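Local structure of protein LRIM1 (Anopheles gambiae, 3O53) at residues A51-L62 and D75-T84; I101-S112 and K122-I132. The protein forms a heterodimer with APL1C that regulates complement-like immunity in the mosquito; this chain is its leucine-rich repeat domain. All blocks are in the same frame, centred on the assembly; numbering follows the deposited sequence.

Interaction 1: residues A51-L62 and D75-T84; sequences AADLAPFTKLEL and DLESLSTLRT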
loop_
_atom_site.group_PDB
_atom_site.type_symbol
_atom_site.label_atom_id
_atom_site.label_comp_id
_atom_site.label_asym_id
_atom_site.label_seq_id
_atom_site.Cartn_x
_atom_site.Cartn_y
_atom_site.Cartn_z
ATOM N N ALA A 51 21.670 2.687 15.086
ATOM C CA ALA A 51 22.545 2.725 13.930
ATOM C C ALA A 51 24.004 2.615 14.376
ATOM O O ALA A 51 24.801 1.944 13.733
ATOM C CB ALA A 51 22.322 4.011 13.148
ATOM N N ALA A 52 24.346 3.268 15.485
ATOM C CA ALA A 52 25.727 3.266 15.981
ATOM C C ALA A 52 26.219 1.849 16.244
ATOM O O ALA A 52 27.367 1.520 15.957
ATOM C CB ALA A 52 25.838 4.113 17.256
ATOM N N ASP A 53 25.343 1.011 16.787
ATOM C CA ASP A 53 25.658 -0.397 17.022
ATOM C C ASP A 53 26.022 -1.094 15.720
ATOM O O ASP A 53 26.866 -1.991 15.691
ATOM C CB ASP A 53 24.452 -1.120 17.625
ATOM C CG ASP A 53 23.942 -0.465 18.892
ATOM O OD1 ASP A 53 24.697 0.316 19.509
ATOM O OD2 ASP A 53 22.783 -0.737 19.270
ATOM N N LEU A 54 25.365 -0.691 14.641
ATOM C CA LEU A 54 25.519 -1.379 13.366
ATOM C C LEU A 54 26.504 -0.666 12.445
ATOM O O LEU A 54 26.849 -1.179 11.383
ATOM C CB LEU A 54 24.154 -1.502 12.688
ATOM C CG LEU A 54 23.138 -2.266 13.535
ATOM C CD1 LEU A 54 21.737 -2.101 12.984
ATOM C CD2 LEU A 54 23.520 -3.736 13.617
ATOM N N ALA A 55 26.962 0.511 12.861
ATOM C CA ALA A 55 27.836 1.329 12.029
ATOM C C ALA A 55 29.069 0.580 11.505
ATOM O O ALA A 55 29.460 0.771 10.358
ATOM C CB ALA A 55 28.263 2.578 12.788
ATOM N N PRO A 56 29.696 -0.259 12.343
ATOM C CA PRO A 56 30.947 -0.899 11.907
ATOM C C PRO A 56 30.771 -1.958 10.813
ATOM O O PRO A 56 31.760 -2.450 10.275
ATOM C CB PRO A 56 31.476 -1.540 13.199
ATOM C CG PRO A 56 30.275 -1.670 14.072
ATOM C CD PRO A 56 29.479 -0.446 13.787
ATOM N N PHE A 57 29.530 -2.298 10.479
ATOM C CA PHE A 57 29.279 -3.318 9.470
ATOM C C PHE A 57 29.018 -2.665 8.120
ATOM O O PHE A 57 27.882 -2.561 7.675
ATOM C CB PHE A 57 28.119 -4.202 9.912
ATOM C CG PHE A 57 28.356 -4.859 11.242
ATOM C CD1 PHE A 57 29.285 -5.884 11.364
ATOM C CD2 PHE A 57 27.682 -4.434 12.375
ATOM C CE1 PHE A 57 29.520 -6.486 12.590
ATOM C CE2 PHE A 57 27.915 -5.033 13.607
ATOM C CZ PHE A 57 28.834 -6.062 13.711
ATOM N N THR A 58 30.100 -2.235 7.476
ATOM C CA THR A 58 30.023 -1.364 6.304
ATOM C C THR A 58 29.620 -2.099 5.034
ATOM O O THR A 58 29.361 -1.476 4.006
ATOM C CB THR A 58 31.377 -0.672 6.044
ATOM O OG1 THR A 58 32.417 -1.655 5.971
ATOM C CG2 THR A 58 31.698 0.313 7.153
ATOM N N LYS A 59 29.591 -3.425 5.099
ATOM C CA LYS A 59 29.171 -4.239 3.962
ATOM C C LYS A 59 27.771 -4.826 4.173
ATOM O O LYS A 59 27.283 -5.593 3.349
ATOM C CB LYS A 59 30.182 -5.363 3.711
ATOM C CG LYS A 59 31.552 -4.878 3.253
ATOM C CD LYS A 59 31.446 -3.999 2.015
ATOM C CE LYS A 59 32.815 -3.602 1.487
ATOM N NZ LYS A 59 33.567 -4.762 0.935
ATOM N N LEU A 60 27.118 -4.452 5.268
ATOM C CA LEU A 60 25.799 -4.986 5.583
ATOM C C LEU A 60 24.743 -4.514 4.571
ATOM O O LEU A 60 24.486 -3.315 4.436
ATOM C CB LEU A 60 25.405 -4.571 7.000
ATOM C CG LEU A 60 24.029 -5.005 7.498
ATOM C CD1 LEU A 60 24.012 -6.492 7.820
ATOM C CD2 LEU A 60 23.669 -4.180 8.723
ATOM N N GLU A 61 24.150 -5.468 3.856
ATOM C CA GLU A 61 23.125 -5.179 2.852
ATOM C C GLU A 61 21.724 -5.605 3.281
ATOM O O GLU A 61 20.736 -5.061 2.800
ATOM C CB GLU A 61 23.474 -5.888 1.537
ATOM C CG GLU A 61 24.726 -5.353 0.880
ATOM C CD GLU A 61 25.058 -6.070 -0.412
ATOM O OE1 GLU A 61 24.155 -6.707 -0.996
ATOM O OE2 GLU A 61 26.228 -5.992 -0.843
ATOM N N LEU A 62 21.620 -6.586 4.171
ATOM C CA LEU A 62 20.303 -7.065 4.590
ATOM C C LEU A 62 20.273 -7.223 6.092
ATOM O O LEU A 62 21.174 -7.815 6.676
ATOM C CB LEU A 62 19.959 -8.401 3.915
ATOM C CG LEU A 62 18.554 -8.956 4.195
ATOM C CD1 LEU A 62 18.089 -9.878 3.066
ATOM C CD2 LEU A 62 18.496 -9.674 5.536
ATOM N N ASP A 75 15.703 4.283 13.902
ATOM C CA ASP A 75 16.411 5.203 13.025
ATOM C C ASP A 75 17.670 4.547 12.500
ATOM O O ASP A 75 18.660 4.418 13.208
ATOM C CB ASP A 75 16.766 6.505 13.758
ATOM C CG ASP A 75 17.365 7.555 12.830
ATOM O OD1 ASP A 75 17.808 7.203 11.711
ATOM O OD2 ASP A 75 17.398 8.738 13.222
ATOM N N LEU A 76 17.618 4.120 11.247
ATOM C CA LEU A 76 18.755 3.466 10.614
ATOM C C LEU A 76 19.151 4.216 9.358
ATOM O O LEU A 76 19.688 3.632 8.418
ATOM C CB LEU A 76 18.394 2.033 10.255
ATOM C CG LEU A 76 17.920 1.204 11.443
ATOM C CD1 LEU A 76 17.593 -0.206 10.973
ATOM C CD2 LEU A 76 18.982 1.187 12.539
ATOM N N GLU A 77 18.874 5.515 9.348
ATOM C CA GLU A 77 19.124 6.349 8.183
ATOM C C GLU A 77 20.612 6.366 7.841
ATOM O O GLU A 77 20.987 6.524 6.675
ATOM C CB GLU A 77 18.634 7.773 8.453
ATOM C CG GLU A 77 18.706 8.697 7.252
ATOM C CD GLU A 77 18.088 10.060 7.524
ATOM O OE1 GLU A 77 16.963 10.113 8.070
ATOM O OE2 GLU A 77 18.727 11.079 7.186
ATOM N N SER A 78 21.449 6.192 8.859
ATOM C CA SER A 78 22.895 6.309 8.687
ATOM C C SER A 78 23.548 5.008 8.237
ATOM O O SER A 78 24.759 4.966 8.039
ATOM C CB SER A 78 23.557 6.790 9.980
ATOM O OG SER A 78 23.468 5.801 10.987
ATOM N N LEU A 79 22.761 3.944 8.092
ATOM C CA LEU A 79 23.277 2.710 7.503
ATOM C C LEU A 79 23.192 2.837 5.986
ATOM O O LEU A 79 22.194 2.473 5.362
ATOM C CB LEU A 79 22.515 1.487 8.016
ATOM C CG LEU A 79 22.548 1.306 9.539
ATOM C CD1 LEU A 79 21.902 -0.014 9.933
ATOM C CD2 LEU A 79 23.981 1.385 10.076
ATOM N N SER A 80 24.262 3.370 5.414
ATOM C CA SER A 80 24.299 3.788 4.021
ATOM C C SER A 80 24.259 2.635 3.016
ATOM O O SER A 80 23.890 2.836 1.860
ATOM C CB SER A 80 25.563 4.620 3.789
ATOM O OG SER A 80 25.700 4.990 2.430
ATOM N N THR A 81 24.644 1.437 3.448
ATOM C CA THR A 81 24.773 0.307 2.526
ATOM C C THR A 81 23.544 -0.595 2.535
ATOM O O THR A 81 23.333 -1.369 1.608
ATOM C CB THR A 81 26.028 -0.533 2.845
ATOM O OG1 THR A 81 27.200 0.239 2.561
ATOM C CG2 THR A 81 26.062 -1.811 2.011
ATOM N N LEU A 82 22.729 -0.483 3.577
ATOM C CA LEU A 82 21.546 -1.321 3.729
ATOM C C LEU A 82 20.622 -1.259 2.504
ATOM O O LEU A 82 20.248 -0.178 2.055
ATOM C CB LEU A 82 20.778 -0.894 4.981
ATOM C CG LEU A 82 19.879 -1.962 5.595
ATOM C CD1 LEU A 82 20.710 -3.126 6.127
ATOM C CD2 LEU A 82 19.023 -1.345 6.699
ATOM N N ARG A 83 20.272 -2.429 1.970
ATOM C CA ARG A 83 19.392 -2.541 0.807
ATOM C C ARG A 83 18.051 -3.156 1.183
ATOM O O ARG A 83 17.020 -2.822 0.613
ATOM C CB ARG A 83 20.044 -3.408 -0.288
ATOM C CG ARG A 83 21.383 -2.882 -0.781
ATOM C CD ARG A 83 22.101 -3.894 -1.679
ATOM N NE ARG A 83 21.466 -4.013 -2.989
ATOM C CZ ARG A 83 21.833 -4.879 -3.931
ATOM N NH1 ARG A 83 22.843 -5.713 -3.718
ATOM N NH2 ARG A 83 21.187 -4.910 -5.091
ATOM N N THR A 84 18.063 -4.072 2.137
ATOM C CA THR A 84 16.848 -4.771 2.515
ATOM C C THR A 84 16.714 -4.713 4.023
ATOM O O THR A 84 17.645 -5.038 4.740
ATOM C CB THR A 84 16.890 -6.239 2.042
ATOM O OG1 THR A 84 17.048 -6.267 0.624
ATOM C CG2 THR A 84 15.607 -6.973 2.404
HETATM O O HOH W 1 19.847 5.034 15.346
#

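Interaction 2: residues I101-S112 and K122-I132; sequences IETLHAANNNIS and KKNIYLANNKI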
loop_
_atom_site.group_PDB
_atom_site.type_symbol
_atom_site.label_atom_id
_atom_site.label_comp_id
_atom_site.label_asym_id
_atom_site.label_seq_id
_atom_site.Cartn_x
_atom_site.Cartn_y
_atom_site.Cartn_z
ATOM N N ILE A 101 18.192 1.711 0.405
ATOM C CA ILE A 101 17.020 0.871 0.619
ATOM C C ILE A 101 16.294 0.584 -0.690
ATOM O O ILE A 101 15.920 1.493 -1.439
ATOM C CB ILE A 101 16.058 1.514 1.636
ATOM C CG1 ILE A 101 16.736 1.588 3.001
ATOM C CG2 ILE A 101 14.792 0.702 1.777
ATOM C CD1 ILE A 101 17.091 0.218 3.581
ATOM N N GLU A 102 16.098 -0.700 -0.949
ATOM C CA GLU A 102 15.392 -1.163 -2.132
ATOM C C GLU A 102 14.129 -1.896 -1.701
ATOM O O GLU A 102 13.119 -1.841 -2.385
ATOM C CB GLU A 102 16.282 -2.105 -2.958
ATOM C CG GLU A 102 17.594 -1.481 -3.424
ATOM C CD GLU A 102 18.493 -2.454 -4.187
ATOM O OE1 GLU A 102 18.298 -3.687 -4.081
ATOM O OE2 GLU A 102 19.408 -1.978 -4.892
ATOM N N THR A 103 14.191 -2.582 -0.561
ATOM C CA THR A 103 13.062 -3.375 -0.086
ATOM C C THR A 103 12.850 -3.161 1.398
ATOM O O THR A 103 13.757 -3.376 2.198
ATOM C CB THR A 103 13.285 -4.882 -0.342
ATOM O OG1 THR A 103 13.391 -5.112 -1.750
ATOM C CG2 THR A 103 12.118 -5.698 0.204
ATOM N N LEU A 104 11.646 -2.729 1.764
ATOM C CA LEU A 104 11.353 -2.369 3.146
ATOM C C LEU A 104 10.122 -3.145 3.603
ATOM O O LEU A 104 9.006 -2.875 3.167
ATOM C CB LEU A 104 11.095 -0.864 3.250
ATOM C CG LEU A 104 10.833 -0.299 4.645
ATOM C CD1 LEU A 104 12.012 -0.599 5.535
ATOM C CD2 LEU A 104 10.568 1.209 4.591
ATOM N N HIS A 105 10.345 -4.133 4.453
ATOM C CA HIS A 105 9.266 -4.912 5.031
ATOM C C HIS A 105 9.008 -4.392 6.425
ATOM O O HIS A 105 9.856 -4.521 7.300
ATOM C CB HIS A 105 9.668 -6.380 5.119
ATOM C CG HIS A 105 9.635 -7.090 3.805
ATOM N ND1 HIS A 105 8.460 -7.506 3.215
ATOM C CD2 HIS A 105 10.630 -7.456 2.964
ATOM C CE1 HIS A 105 8.735 -8.096 2.066
ATOM N NE2 HIS A 105 10.042 -8.079 1.890
ATOM N N ALA A 106 7.843 -3.807 6.646
ATOM C CA ALA A 106 7.548 -3.230 7.953
ATOM C C ALA A 106 6.063 -3.333 8.263
ATOM O O ALA A 106 5.463 -2.406 8.798
ATOM C CB ALA A 106 8.014 -1.782 8.015
ATOM N N ALA A 107 5.480 -4.474 7.919
ATOM C CA ALA A 107 4.085 -4.743 8.213
ATOM C C ALA A 107 3.923 -5.040 9.698
ATOM O O ALA A 107 4.868 -5.474 10.361
ATOM C CB ALA A 107 3.587 -5.941 7.364
ATOM N N ASN A 108 2.723 -4.807 10.216
ATOM C CA ASN A 108 2.394 -5.201 11.581
ATOM C C ASN A 108 3.250 -4.494 12.615
ATOM O O ASN A 108 3.812 -5.116 13.514
ATOM C CB ASN A 108 2.513 -6.718 11.731
ATOM C CG ASN A 108 1.701 -7.454 10.690
ATOM O OD1 ASN A 108 0.729 -6.918 10.163
ATOM N ND2 ASN A 108 2.093 -8.677 10.380
ATOM N N ASN A 109 3.340 -3.178 12.477
ATOM C CA ASN A 109 3.955 -2.348 13.496
ATOM C C ASN A 109 2.942 -1.305 13.992
ATOM O O ASN A 109 1.743 -1.513 13.850
ATOM C CB ASN A 109 5.230 -1.708 12.947
ATOM C CG ASN A 109 6.422 -2.644 13.030
ATOM O OD1 ASN A 109 7.198 -2.578 13.976
ATOM N ND2 ASN A 109 6.569 -3.522 12.042
ATOM N N ASN A 110 3.422 -0.220 14.605
ATOM C CA ASN A 110 2.568 0.908 15.004
ATOM C C ASN A 110 2.881 2.150 14.163
ATOM O O ASN A 110 2.723 3.277 14.636
ATOM C CB ASN A 110 2.814 1.309 16.472
ATOM C CG ASN A 110 2.469 0.217 17.465
ATOM O OD1 ASN A 110 2.189 -0.923 17.092
ATOM N ND2 ASN A 110 2.503 0.573 18.757
ATOM N N ILE A 111 3.334 1.952 12.931
ATOM C CA ILE A 111 3.995 3.030 12.199
ATOM C C ILE A 111 3.052 4.149 11.775
ATOM O O ILE A 111 2.019 3.907 11.159
ATOM C CB ILE A 111 4.745 2.492 10.963
ATOM C CG1 ILE A 111 6.008 1.741 11.398
ATOM C CG2 ILE A 111 5.098 3.635 10.005
ATOM C CD1 ILE A 111 6.619 0.878 10.298
ATOM N N SER A 112 3.416 5.381 12.127
ATOM C CA SER A 112 2.699 6.555 11.667
ATOM C C SER A 112 3.607 7.494 10.868
ATOM O O SER A 112 3.122 8.469 10.303
ATOM C CB SER A 112 2.052 7.316 12.845
ATOM O OG SER A 112 3.037 7.763 13.765
ATOM N N LYS A 122 14.885 1.908 -7.371
ATOM C CA LYS A 122 13.470 1.727 -7.093
ATOM C C LYS A 122 13.268 1.172 -5.683
ATOM O O LYS A 122 14.167 0.554 -5.121
ATOM C CB LYS A 122 12.852 0.788 -8.131
ATOM C CG LYS A 122 12.736 1.412 -9.509
ATOM C CD LYS A 122 12.246 0.419 -10.545
ATOM C CE LYS A 122 12.002 1.101 -11.887
ATOM N NZ LYS A 122 11.614 0.141 -12.965
ATOM N N LYS A 123 12.079 1.385 -5.125
ATOM C CA LYS A 123 11.758 0.934 -3.773
ATOM C C LYS A 123 10.510 0.052 -3.762
ATOM O O LYS A 123 9.535 0.333 -4.445
ATOM C CB LYS A 123 11.499 2.138 -2.864
ATOM C CG LYS A 123 12.728 2.916 -2.486
ATOM C CD LYS A 123 12.400 3.983 -1.443
ATOM C CE LYS A 123 11.943 5.277 -2.086
ATOM N NZ LYS A 123 13.085 6.113 -2.566
ATOM N N ASN A 124 10.544 -1.008 -2.967
ATOM C CA ASN A 124 9.367 -1.831 -2.732
ATOM C C ASN A 124 9.053 -1.698 -1.245
ATOM O O ASN A 124 9.883 -2.015 -0.405
ATOM C CB ASN A 124 9.636 -3.282 -3.120
ATOM C CG ASN A 124 9.894 -3.443 -4.613
ATOM O OD1 ASN A 124 9.057 -3.090 -5.439
ATOM N ND2 ASN A 124 11.058 -3.957 -4.961
ATOM N N ILE A 125 7.864 -1.202 -0.930
ATOM C CA ILE A 125 7.534 -0.785 0.434
ATOM C C ILE A 125 6.303 -1.527 0.942
ATOM O O ILE A 125 5.225 -1.416 0.368
ATOM C CB ILE A 125 7.258 0.724 0.491
ATOM C CG1 ILE A 125 8.544 1.504 0.186
ATOM C CG2 ILE A 125 6.678 1.120 1.871
ATOM C CD1 ILE A 125 8.323 2.992 -0.058
ATOM N N TYR A 126 6.482 -2.281 2.023
ATOM C CA TYR A 126 5.426 -3.108 2.582
ATOM C C TYR A 126 5.045 -2.582 3.955
ATOM O O TYR A 126 5.763 -2.807 4.912
ATOM C CB TYR A 126 5.909 -4.558 2.711
ATOM C CG TYR A 126 6.246 -5.204 1.390
ATOM C CD1 TYR A 126 5.307 -5.965 0.714
ATOM C CD2 TYR A 126 7.502 -5.050 0.812
ATOM C CE1 TYR A 126 5.605 -6.568 -0.500
ATOM C CE2 TYR A 126 7.811 -5.654 -0.411
ATOM C CZ TYR A 126 6.855 -6.405 -1.056
ATOM O OH TYR A 126 7.138 -7.002 -2.267
ATOM N N LEU A 127 3.909 -1.896 4.045
ATOM C CA LEU A 127 3.493 -1.265 5.290
ATOM C C LEU A 127 2.083 -1.672 5.728
ATOM O O LEU A 127 1.384 -0.898 6.386
ATOM C CB LEU A 127 3.542 0.262 5.134
ATOM C CG LEU A 127 4.944 0.882 5.098
ATOM C CD1 LEU A 127 4.877 2.341 4.606
ATOM C CD2 LEU A 127 5.595 0.793 6.476
ATOM N N ALA A 128 1.650 -2.871 5.369
ATOM C CA ALA A 128 0.314 -3.309 5.752
ATOM C C ALA A 128 0.178 -3.249 7.273
ATOM O O ALA A 128 1.130 -3.507 7.992
ATOM C CB ALA A 128 0.042 -4.715 5.269
ATOM N N ASN A 129 -1.014 -2.895 7.744
ATOM C CA ASN A 129 -1.369 -3.035 9.153
ATOM C C ASN A 129 -0.503 -2.171 10.056
ATOM O O ASN A 129 0.241 -2.679 10.892
ATOM C CB ASN A 129 -1.268 -4.501 9.596
ATOM C CG ASN A 129 -1.997 -4.753 10.902
ATOM O OD1 ASN A 129 -2.874 -3.981 11.281
ATOM N ND2 ASN A 129 -1.644 -5.830 11.593
ATOM N N ASN A 130 -0.598 -0.863 9.860
ATOM C CA ASN A 130 0.123 0.096 10.660
ATOM C C ASN A 130 -0.843 1.227 11.045
ATOM O O ASN A 130 -2.051 1.020 11.043
ATOM C CB ASN A 130 1.341 0.600 9.887
ATOM C CG ASN A 130 2.533 -0.330 10.022
ATOM O OD1 ASN A 130 3.094 -0.472 11.102
ATOM N ND2 ASN A 130 2.917 -0.977 8.922
ATOM N N LYS A 131 -0.320 2.404 11.371
ATOM C CA LYS A 131 -1.161 3.526 11.793
ATOM C C LYS A 131 -1.006 4.733 10.870
ATOM O O LYS A 131 -1.062 5.870 11.312
ATOM C CB LYS A 131 -0.811 3.943 13.225
ATOM C CG LYS A 131 -0.738 2.789 14.209
ATOM C CD LYS A 131 -2.090 2.145 14.430
ATOM C CE LYS A 131 -2.876 2.840 15.525
ATOM N NZ LYS A 131 -4.105 2.075 15.886
ATOM N N ILE A 132 -0.810 4.478 9.586
ATOM C CA ILE A 132 -0.653 5.548 8.620
ATOM C C ILE A 132 -2.025 6.177 8.360
ATOM O O ILE A 132 -2.996 5.477 8.086
ATOM C CB ILE A 132 -0.010 4.997 7.317
ATOM C CG1 ILE A 132 1.448 4.613 7.609
ATOM C CG2 ILE A 132 -0.069 6.030 6.178
ATOM C CD1 ILE A 132 2.081 3.743 6.547
HETATM O O HOH W 2 0.278 -3.841 13.532
#

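Interaction 1: residues A51-L62 and D75-T84
E61 and R83 run side by side, and the carboxylate oxygen OE1 of E61 receives NH1 of R83 in a salt bridge of 3.2 Å. The grip is not flat: NH1 comes from above the carboxylate plane, and the two planar groups are turned 54° apart. CD of R83 also lies against the carboxylate, 3.5 Å from OE1 of E61, and a bend at chi3 (72°) then turns the guanidinium beyond CD. Next to this pair, the backbone oxygen of E61 takes two N-H groups at once, R83 N at 2.8 Å and T84 N at 2.9 Å, which opens the parallel pairing of L62 with T84. Further back, T81 reaches across with both branches. Its OG1 donates to T58 O at 3.1 Å, tilted from the carbonyl plane, while CG2 rests against L60 O.

Inward from the charged pair lie the leucines. L54 CD1 meets L79 CD1 at 3.7 Å, and L60 and L82 point the same way with their branches in touch. At the far end a water accepts from A51 N at 3.0 Å.

L63 of strand 62-64 backs L54, L76 and L82, and NH2 of R83 has a second carboxylate partner in E102. Carboxylates on NH1 and NH2 probably limit the guanidinium's rotation and balance its charge, joining successive coils of the leucine-rich repeat solenoid at their edge while the leucines fill the interior.

Interaction 2: residues I101-S112 and K122-I132
L104 bonds on both sides of its peptide, its N to N124 O and its O to Y126 N, at the centre of a backbone ladder between the parallel strands 103-105 and 123-126. N124 N to E102 O and A106 N to Y126 O complete it, all four within 2.9 Å.

The aromatic contact sits on the face that also carries T103 and N124. H105 lies over one face of the Y126 ring in an offset stack, centroids 4.4 Å apart and planes at 14°, with CE1 displaced toward the rim near Y126 CD2. Both side chains leave the strand with CG beside the backbone N (chi1 -75° for H105, -63° for Y126), which keeps the rings abreast; Y148 meets Y126 from the next strand.

Amide bonds take over after the strands. ND2 of the buried N130 donates to A106 O at 2.9 Å and also to L127 O of its own turn, both partners lying in its amide plane. Its OD1 accepts I111 N at 3.0 Å and, weakly, N109 N. Nearer solvent, N129 ND2 approaches N108 OD1 from above that carbonyl plane, at 3.0 Å, while N108 ND2 bonds to N89 OD1. A water links N109 O with N129 O.

Apolar contacts close the inner side, where L127 CD2 touches A106 CB at 3.9 Å and also meets I111 CD1. Parallel strands followed by an inward asparagine, repeated at N109 and N130, are the asparagine ladder of a leucine-rich repeat solenoid.

Both contacts join successive coils of one solenoid, and they follow one another along it, with centres about 18 Å apart. Interaction 1 lies nearer the N-terminal end and holds helix 51-54, the end of strand 73-76 and the loops that lead into strands 62-64 and 84-86; interaction 2 lies close to the middle of the chain and follows strands 103-105 and 123-126 out into their asparagine turns. The first therefore mixes leucine core with an ionic, partly exposed margin, while the second rests on a regular backbone ladder, stacked rings and buried amides. They meet directly: R83 O probably accepts from T103 N, and I101 CD1 packs on L82 O.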